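Local coordinates for foldase protein PrsA 2 (Bacillus anthracis, PDB 6VJ4) that catalyses the cis-trans isomerisation of peptidyl-prolyl bonds and assists the folding of secreted proteins outside the cell after translocation, at residues 119-122 against 123-127; 166-169 against 170-174; 212-215 against 216-219. All coordinates share one frame; numbering follows the deposited sequence.

In the fold
Each contact follows one helix, joining residues one turn apart, contact 1 including its N-cap residue. Contacts 1 and 2 belong to the parvulin-type PpiC domain: helix 120-131 starts just after strand 110-117, helix 166-174 follows strand 155-159 of the same antiparallel sheet. Their centres are about 18 Å apart and their nearest atoms about 11 Å. Contact 3, on helix 204-220, lies about 20 Å from contact 2 and about 35 Å from contact 1, centre to centre; it packs against the end of helix 76-95, the loop that follows and His105. Phe168 of contact 2 meets His114 and His191 edge-to-face, a histidine pair as in parvulin catalytic pockets, so contact 2 probably borders that pocket.

Contact 1 of 3, residues 119-122 against 123-127; sequences DENE and AKEIK
Glu120 and Lys124 face each other one turn apart at the start of helix 120-131, and the lysine can be followed atom by atom. Lys124 CB lies 3.5 Å from Asn121 O. With CG anti to its carbonyl carbon and beside its backbone N (chi1 -70°), the chain runs back toward the preceding turn, and Lys124 CG passes Glu120 O at 3.5 Å. CD is farther from that oxygen. Beyond it the extended chain brings Lys124 CE to 3.6 Å from Glu120 OE2. At the tip, Lys124 NZ stands 3.9 Å from Glu120 OE2, a long salt bridge. The two chains are oblique to one another, and the carboxylate oxygen is nearer to the methylene than to the ammonium nitrogen.

Asn121 and Glu125 behave differently: their chains run alongside and point the same way, with amide and carboxylate planes 45° apart. Here Asn121 ND2 comes 4.0 Å from Glu125 CG, a contact with the methylene and not with the acid. Ile126 lays CG1 against Glu122 O.

Asp119 is the N-cap. Asp119 OD2 accepts from Glu122 N at 2.9 Å, on the anti side and 18° out of the carboxylate plane, while Asp119 O receives Ala123 N at 3.1 Å. Lys124 N, Glu125 N and Ile126 N then bond in turn to the carbonyls of Glu120, Asn121 and Glu122. Ala123 and Ile126 turn to Val117 of strand 110-117, joining the helix to the sheet.

The chemistry implies that the cap and the backbone ladder define this first turn, with the long Glu120-Lys124 pair probably adding little electrostatic attraction; the negative carboxylate of Asp119 should also interact favourably with the helix dipole.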
loop_
_atom_site.group_PDB
_atom_site.type_symbol
_atom_site.label_atom_id
_atom_site.label_comp_id
_atom_site.label_asym_id
_atom_site.label_seq_id
_atom_site.Cartn_x
_atom_site.Cartn_y
_atom_site.Cartn_z
ATOM N N ASP A 119 -10.379 -33.089 22.844
ATOM C CA ASP A 119 -9.208 -33.881 23.301
ATOM C C ASP A 119 -9.051 -35.083 22.372
ATOM O O ASP A 119 -10.032 -35.832 22.265
ATOM C CB ASP A 119 -9.430 -34.314 24.750
ATOM C CG ASP A 119 -8.235 -35.001 25.385
ATOM O OD1 ASP A 119 -7.291 -34.285 25.766
ATOM O OD2 ASP A 119 -8.252 -36.251 25.465
ATOM N N GLU A 120 -7.870 -35.246 21.752
ATOM C CA GLU A 120 -7.590 -36.357 20.798
ATOM C C GLU A 120 -7.683 -37.712 21.517
ATOM O O GLU A 120 -8.157 -38.684 20.881
ATOM C CB GLU A 120 -6.212 -36.204 20.149
ATOM C CG GLU A 120 -5.897 -37.287 19.131
ATOM C CD GLU A 120 -4.505 -37.253 18.521
ATOM O OE1 GLU A 120 -3.748 -36.310 18.820
ATOM O OE2 GLU A 120 -4.174 -38.176 17.751
ATOM N N ASN A 121 -7.210 -37.806 22.764
ATOM C CA ASN A 121 -7.333 -39.111 23.470
ATOM C C ASN A 121 -8.816 -39.415 23.686
ATOM O O ASN A 121 -9.200 -40.585 23.580
ATOM C CB ASN A 121 -6.615 -39.165 24.826
ATOM C CG ASN A 121 -6.595 -40.576 25.387
ATOM O OD1 ASN A 121 -6.122 -41.500 24.722
ATOM N ND2 ASN A 121 -7.112 -40.761 26.592
ATOM N N GLU A 122 -9.616 -38.389 23.984
ATOM C CA GLU A 122 -11.073 -38.610 24.181
ATOM C C GLU A 122 -11.684 -39.137 22.875
ATOM O O GLU A 122 -12.569 -40.010 22.953
ATOM C CB GLU A 122 -11.771 -37.327 24.634
ATOM C CG GLU A 122 -13.251 -37.529 24.900
ATOM C CD GLU A 122 -13.975 -36.377 25.583
ATOM O OE1 GLU A 122 -13.293 -35.498 26.160
ATOM O OE2 GLU A 122 -15.221 -36.369 25.536
ATOM N N ALA A 123 -11.221 -38.635 21.733
ATOM C CA ALA A 123 -11.737 -39.101 20.416
ATOM C C ALA A 123 -11.320 -40.554 20.193
ATOM O O ALA A 123 -12.141 -41.337 19.720
ATOM C CB ALA A 123 -11.250 -38.224 19.298
ATOM N N LYS A 124 -10.093 -40.907 20.568
ATOM C CA LYS A 124 -9.640 -42.315 20.419
ATOM C C LYS A 124 -10.467 -43.222 21.338
ATOM O O LYS A 124 -10.827 -44.323 20.902
ATOM C CB LYS A 124 -8.155 -42.446 20.744
ATOM C CG LYS A 124 -7.206 -41.829 19.732
ATOM C CD LYS A 124 -5.752 -42.009 20.110
ATOM C CE LYS A 124 -4.801 -41.418 19.089
ATOM N NZ LYS A 124 -3.388 -41.550 19.521
ATOM N N GLU A 125 -10.770 -42.758 22.550
ATOM C CA GLU A 125 -11.544 -43.605 23.493
ATOM C C GLU A 125 -12.982 -43.721 22.968
ATOM O O GLU A 125 -13.555 -44.819 23.094
ATOM C CB GLU A 125 -11.387 -43.088 24.919
ATOM C CG GLU A 125 -9.991 -43.323 25.486
ATOM C CD GLU A 125 -9.556 -44.783 25.532
ATOM O OE1 GLU A 125 -8.405 -45.072 25.159
ATOM O OE2 GLU A 125 -10.363 -45.628 25.955
ATOM N N ILE A 126 -13.510 -42.671 22.333
ATOM C CA ILE A 126 -14.876 -42.773 21.737
ATOM C C ILE A 126 -14.852 -43.816 20.624
ATOM O O ILE A 126 -15.774 -44.634 20.574
ATOM C CB ILE A 126 -15.390 -41.398 21.276
ATOM C CG1 ILE A 126 -15.843 -40.604 22.503
ATOM C CG2 ILE A 126 -16.511 -41.527 20.255
ATOM C CD1 ILE A 126 -16.170 -39.182 22.237
ATOM N N LYS A 127 -13.825 -43.778 19.764
ATOM C CA LYS A 127 -13.715 -44.757 18.651
ATOM C C LYS A 127 -13.679 -46.189 19.221
ATOM O O LYS A 127 -14.382 -47.062 18.685
ATOM C CB LYS A 127 -12.447 -44.468 17.832
ATOM C CG LYS A 127 -12.212 -45.391 16.646
ATOM C CD LYS A 127 -13.376 -45.437 15.681
ATOM C CE LYS A 127 -13.029 -45.992 14.311
ATOM N NZ LYS A 127 -12.482 -47.360 14.384
#

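Contact 2 of 3, residues 166-169 against 170-174; sequences PEFE and TAAYK
Helix 166-174 of the parvulin-type PpiC domain packs on the antiparallel sheet, and contact 2 joins its first turn to its second. Phe168 CE1 touches Ala172 CB at 4.1 Å; the same ring makes edge-to-face contacts with His114 and His191. Backbone bonds join Ala172 N to Phe168 O and Tyr173 N to Glu169 O, while the one from Ala171 N to Glu167 O is weak.

In the conformer described, Glu169 and Tyr173 cross at a slant, carboxylate and ring planes 57° apart. Glu169 CG meets the ring at its edge, in plane, 3.4 Å from Tyr173 CD2. Both polar ends are held outside the pair: the carboxylate by Ser161, Gly162 and Lys107, the phenol OH by Pro108 O.

Pro166 O is gripped twice by one residue. Thr170 N donates to Pro166 O at 2.8 Å, and the hydroxyl, placed beside the backbone N by a chi1 of -66°, turns back to the same oxygen. The two donors arrive from opposite faces of the carbonyl plane, with Thr170 OG1 2.9 Å from Pro166 O and 37° out of that plane.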
loop_
_atom_site.group_PDB
_atom_site.type_symbol
_atom_site.label_atom_id
_atom_site.label_comp_id
_atom_site.label_asym_id
_atom_site.label_seq_id
_atom_site.Cartn_x
_atom_site.Cartn_y
_atom_site.Cartn_z
ATOM N N PRO A 166 -12.872 -28.483 4.909
ATOM C CA PRO A 166 -12.183 -29.389 3.989
ATOM C C PRO A 166 -11.659 -30.644 4.706
ATOM O O PRO A 166 -11.759 -31.716 4.146
ATOM C CB PRO A 166 -11.004 -28.569 3.432
ATOM C CG PRO A 166 -11.380 -27.122 3.672
ATOM C CD PRO A 166 -12.368 -27.104 4.819
ATOM N N GLU A 167 -11.102 -30.474 5.912
ATOM C CA GLU A 167 -10.591 -31.639 6.686
ATOM C C GLU A 167 -11.726 -32.636 6.929
ATOM O O GLU A 167 -11.520 -33.852 6.746
ATOM C CB GLU A 167 -10.017 -31.197 8.030
ATOM C CG GLU A 167 -8.778 -30.323 7.912
ATOM C CD GLU A 167 -8.985 -28.842 7.622
ATOM O OE1 GLU A 167 -10.147 -28.376 7.529
ATOM O OE2 GLU A 167 -7.966 -28.148 7.491
ATOM N N PHE A 168 -12.881 -32.125 7.339
ATOM C CA PHE A 168 -14.017 -33.022 7.635
ATOM C C PHE A 168 -14.490 -33.687 6.331
ATOM O O PHE A 168 -14.697 -34.884 6.276
ATOM C CB PHE A 168 -15.180 -32.231 8.212
ATOM C CG PHE A 168 -16.360 -33.070 8.599
ATOM C CD1 PHE A 168 -17.293 -33.463 7.658
ATOM C CD2 PHE A 168 -16.573 -33.425 9.926
ATOM C CE1 PHE A 168 -18.385 -34.231 8.020
ATOM C CE2 PHE A 168 -17.675 -34.182 10.281
ATOM C CZ PHE A 168 -18.567 -34.603 9.328
ATOM N N GLU A 169 -14.619 -32.855 5.306
ATOM C CA GLU A 169 -15.136 -33.337 3.999
ATOM C C GLU A 169 -14.221 -34.419 3.428
ATOM O O GLU A 169 -14.759 -35.418 2.911
ATOM C CB GLU A 169 -15.242 -32.176 3.020
ATOM C CG GLU A 169 -15.683 -32.626 1.645
ATOM C CD GLU A 169 -16.072 -31.518 0.690
ATOM O OE1 GLU A 169 -16.506 -30.431 1.159
ATOM O OE2 GLU A 169 -15.925 -31.738 -0.522
ATOM N N THR A 170 -12.906 -34.193 3.481
ATOM C CA THR A 170 -11.924 -35.142 2.909
ATOM C C THR A 170 -12.108 -36.507 3.566
ATOM O O THR A 170 -12.148 -37.537 2.851
ATOM C CB THR A 170 -10.493 -34.617 3.042
ATOM O OG1 THR A 170 -10.420 -33.460 2.204
ATOM C CG2 THR A 170 -9.463 -35.645 2.630
ATOM N N ALA A 171 -12.255 -36.511 4.890
ATOM C CA ALA A 171 -12.416 -37.785 5.606
ATOM C C ALA A 171 -13.766 -38.431 5.298
ATOM O O ALA A 171 -13.806 -39.671 5.079
ATOM C CB ALA A 171 -12.276 -37.533 7.090
ATOM N N ALA A 172 -14.841 -37.640 5.300
ATOM C CA ALA A 172 -16.201 -38.175 5.111
ATOM C C ALA A 172 -16.328 -38.876 3.753
ATOM O O ALA A 172 -16.926 -39.956 3.692
ATOM C CB ALA A 172 -17.202 -37.051 5.245
ATOM N N TYR A 173 -15.756 -38.279 2.722
ATOM C CA TYR A 173 -15.933 -38.863 1.364
ATOM C C TYR A 173 -15.075 -40.118 1.187
ATOM O O TYR A 173 -15.311 -40.854 0.185
ATOM C CB TYR A 173 -15.654 -37.808 0.296
ATOM C CG TYR A 173 -16.824 -36.904 0.013
ATOM C CD1 TYR A 173 -17.870 -37.348 -0.780
ATOM C CD2 TYR A 173 -16.895 -35.613 0.502
ATOM C CE1 TYR A 173 -18.929 -36.534 -1.115
ATOM C CE2 TYR A 173 -17.986 -34.798 0.228
ATOM C CZ TYR A 173 -18.987 -35.249 -0.617
ATOM O OH TYR A 173 -20.044 -34.446 -0.903
ATOM N N LYS A 174 -14.104 -40.355 2.070
ATOM C CA LYS A 174 -13.297 -41.593 1.962
ATOM C C LYS A 174 -14.046 -42.777 2.580
ATOM O O LYS A 174 -13.641 -43.926 2.343
ATOM C CB LYS A 174 -11.934 -41.394 2.624
ATOM C CG LYS A 174 -10.942 -40.595 1.799
ATOM C CD LYS A 174 -9.509 -40.730 2.281
ATOM C CE LYS A 174 -8.497 -40.224 1.273
ATOM N NZ LYS A 174 -8.545 -38.750 1.119
#

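Contact 3 of 3, residues 212-215 against 216-219; sequences RKNL and EEER
Arg212 and Glu216 meet through a water and through Glu216 OE2 resting on the arginine's methylenes. In the polar link, Arg212 NH1 donates to the water over 2.8 Å, and the water donates to Glu216 OE2. The water lies in plane at the edge of the guanidinium group, which is turned 64° from the carboxylate. The charged atoms, Arg212 NH1 and Glu216 OE2, remain 4.8 Å apart, so the bridge is solvent-mediated. Arg212 NH1 also donates to Val97 O, giving the guanidinium a second fixed point, and Arg219 NH1 bonds to Ser96 OG.

Van der Waals contacts form the next group. Glu216 OE2 rests 3.5 Å from Arg212 CG. Lys213 and Glu217, like Arg212 and Glu216 i to i+4 neighbours, lie side by side and point the same way; Glu217 OE2 reaches Lys213 CG at 3.3 Å, but the lysine bends at chi3 (-65°) and Lys213 NZ stays 5.6 Å from that oxygen. Any attraction between these charges is probably diffuse. Leu215 CD2 stands 4.0 Å from Glu218 OE1 in the conformer described, and the leucine also packs on Val97 and His105. Arg219 CG passes 3.2 Å from Leu215 O.

Backbone bonds make up the third group. Glu216 N, Glu217 N, Glu218 N and Arg219 N donate to the carbonyl oxygens of Arg212, Lys213, Asn214 and Leu215; Glu217 N to Lys213 O, 3.0 Å long, is nearly straight at 168°.

Four successive i to i+4 bonds are typical of a regular alpha-helix, here helix 204-220 against Ile93, Lys94, Val97 and His105.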
loop_
_atom_site.group_PDB
_atom_site.type_symbol
_atom_site.label_atom_id
_atom_site.label_comp_id
_atom_site.label_asym_id
_atom_site.label_seq_id
_atom_site.Cartn_x
_atom_site.Cartn_y
_atom_site.Cartn_z
ATOM N N ARG A 212 -21.557 -23.915 -9.429
ATOM C CA ARG A 212 -20.916 -22.579 -9.541
ATOM C C ARG A 212 -21.744 -21.566 -8.742
ATOM O O ARG A 212 -21.145 -20.801 -7.976
ATOM C CB ARG A 212 -20.785 -22.150 -11.009
ATOM C CG ARG A 212 -20.202 -20.755 -11.199
ATOM C CD ARG A 212 -20.014 -20.382 -12.657
ATOM N NE ARG A 212 -18.969 -21.179 -13.285
ATOM C CZ ARG A 212 -17.672 -20.891 -13.252
ATOM N NH1 ARG A 212 -17.237 -19.811 -12.619
ATOM N NH2 ARG A 212 -16.805 -21.694 -13.847
ATOM N N LYS A 213 -23.066 -21.594 -8.913
ATOM C CA LYS A 213 -23.971 -20.658 -8.190
ATOM C C LYS A 213 -23.782 -20.824 -6.677
ATOM O O LYS A 213 -23.696 -19.792 -5.983
ATOM C CB LYS A 213 -25.424 -20.911 -8.600
ATOM C CG LYS A 213 -26.460 -20.061 -7.868
ATOM C CD LYS A 213 -27.878 -20.312 -8.321
ATOM C CE LYS A 213 -28.121 -19.905 -9.760
ATOM N NZ LYS A 213 -29.557 -19.994 -10.116
ATOM N N ASN A 214 -23.729 -22.074 -6.199
ATOM C CA ASN A 214 -23.553 -22.384 -4.753
ATOM C C ASN A 214 -22.208 -21.852 -4.263
ATOM O O ASN A 214 -22.181 -21.264 -3.182
ATOM C CB ASN A 214 -23.615 -23.888 -4.454
ATOM C CG ASN A 214 -25.020 -24.441 -4.380
ATOM O OD1 ASN A 214 -25.985 -23.685 -4.299
ATOM N ND2 ASN A 214 -25.136 -25.762 -4.368
ATOM N N LEU A 215 -21.134 -22.043 -5.037
ATOM C CA LEU A 215 -19.807 -21.552 -4.580
ATOM C C LEU A 215 -19.811 -20.021 -4.577
ATOM O O LEU A 215 -19.210 -19.446 -3.651
ATOM C CB LEU A 215 -18.698 -22.091 -5.487
ATOM C CG LEU A 215 -18.331 -23.557 -5.293
ATOM C CD1 LEU A 215 -17.347 -24.000 -6.356
ATOM C CD2 LEU A 215 -17.754 -23.794 -3.903
ATOM N N GLU A 216 -20.445 -19.407 -5.583
ATOM C CA GLU A 216 -20.522 -17.921 -5.659
ATOM C C GLU A 216 -21.207 -17.411 -4.385
ATOM O O GLU A 216 -20.613 -16.566 -3.686
ATOM C CB GLU A 216 -21.299 -17.461 -6.898
ATOM C CG GLU A 216 -20.554 -17.630 -8.214
ATOM C CD GLU A 216 -21.388 -17.382 -9.467
ATOM O OE1 GLU A 216 -22.613 -17.200 -9.337
ATOM O OE2 GLU A 216 -20.814 -17.385 -10.579
ATOM N N GLU A 217 -22.389 -17.953 -4.081
ATOM C CA GLU A 217 -23.195 -17.538 -2.895
ATOM C C GLU A 217 -22.417 -17.783 -1.589
ATOM O O GLU A 217 -22.314 -16.841 -0.781
ATOM C CB GLU A 217 -24.550 -18.250 -2.927
ATOM C CG GLU A 217 -25.410 -17.825 -4.112
ATOM C CD GLU A 217 -26.670 -18.639 -4.360
ATOM O OE1 GLU A 217 -26.863 -19.672 -3.674
ATOM O OE2 GLU A 217 -27.454 -18.247 -5.257
ATOM N N GLU A 218 -21.873 -18.989 -1.396
ATOM C CA GLU A 218 -21.136 -19.324 -0.142
ATOM C C GLU A 218 -19.940 -18.379 0.047
ATOM O O GLU A 218 -19.741 -17.907 1.182
ATOM C CB GLU A 218 -20.685 -20.786 -0.157
ATOM C CG GLU A 218 -21.835 -21.775 -0.037
ATOM C CD GLU A 218 -21.474 -23.225 -0.327
ATOM O OE1 GLU A 218 -20.389 -23.467 -0.898
ATOM O OE2 GLU A 218 -22.282 -24.108 0.012
ATOM N N ARG A 219 -19.185 -18.099 -1.019
ATOM C CA ARG A 219 -18.008 -17.200 -0.903
ATOM C C ARG A 219 -18.453 -15.752 -0.655
ATOM O O ARG A 219 -17.708 -15.023 0.027
ATOM C CB ARG A 219 -17.135 -17.304 -2.156
ATOM C CG ARG A 219 -16.398 -18.629 -2.270
ATOM C CD ARG A 219 -15.526 -18.699 -3.500
ATOM N NE ARG A 219 -14.763 -19.933 -3.522
ATOM C CZ ARG A 219 -13.830 -20.225 -4.414
ATOM N NH1 ARG A 219 -13.529 -19.359 -5.367
ATOM N NH2 ARG A 219 -13.199 -21.386 -4.347
HETATM O O HOH W 1 -18.413 -17.645 -11.294
#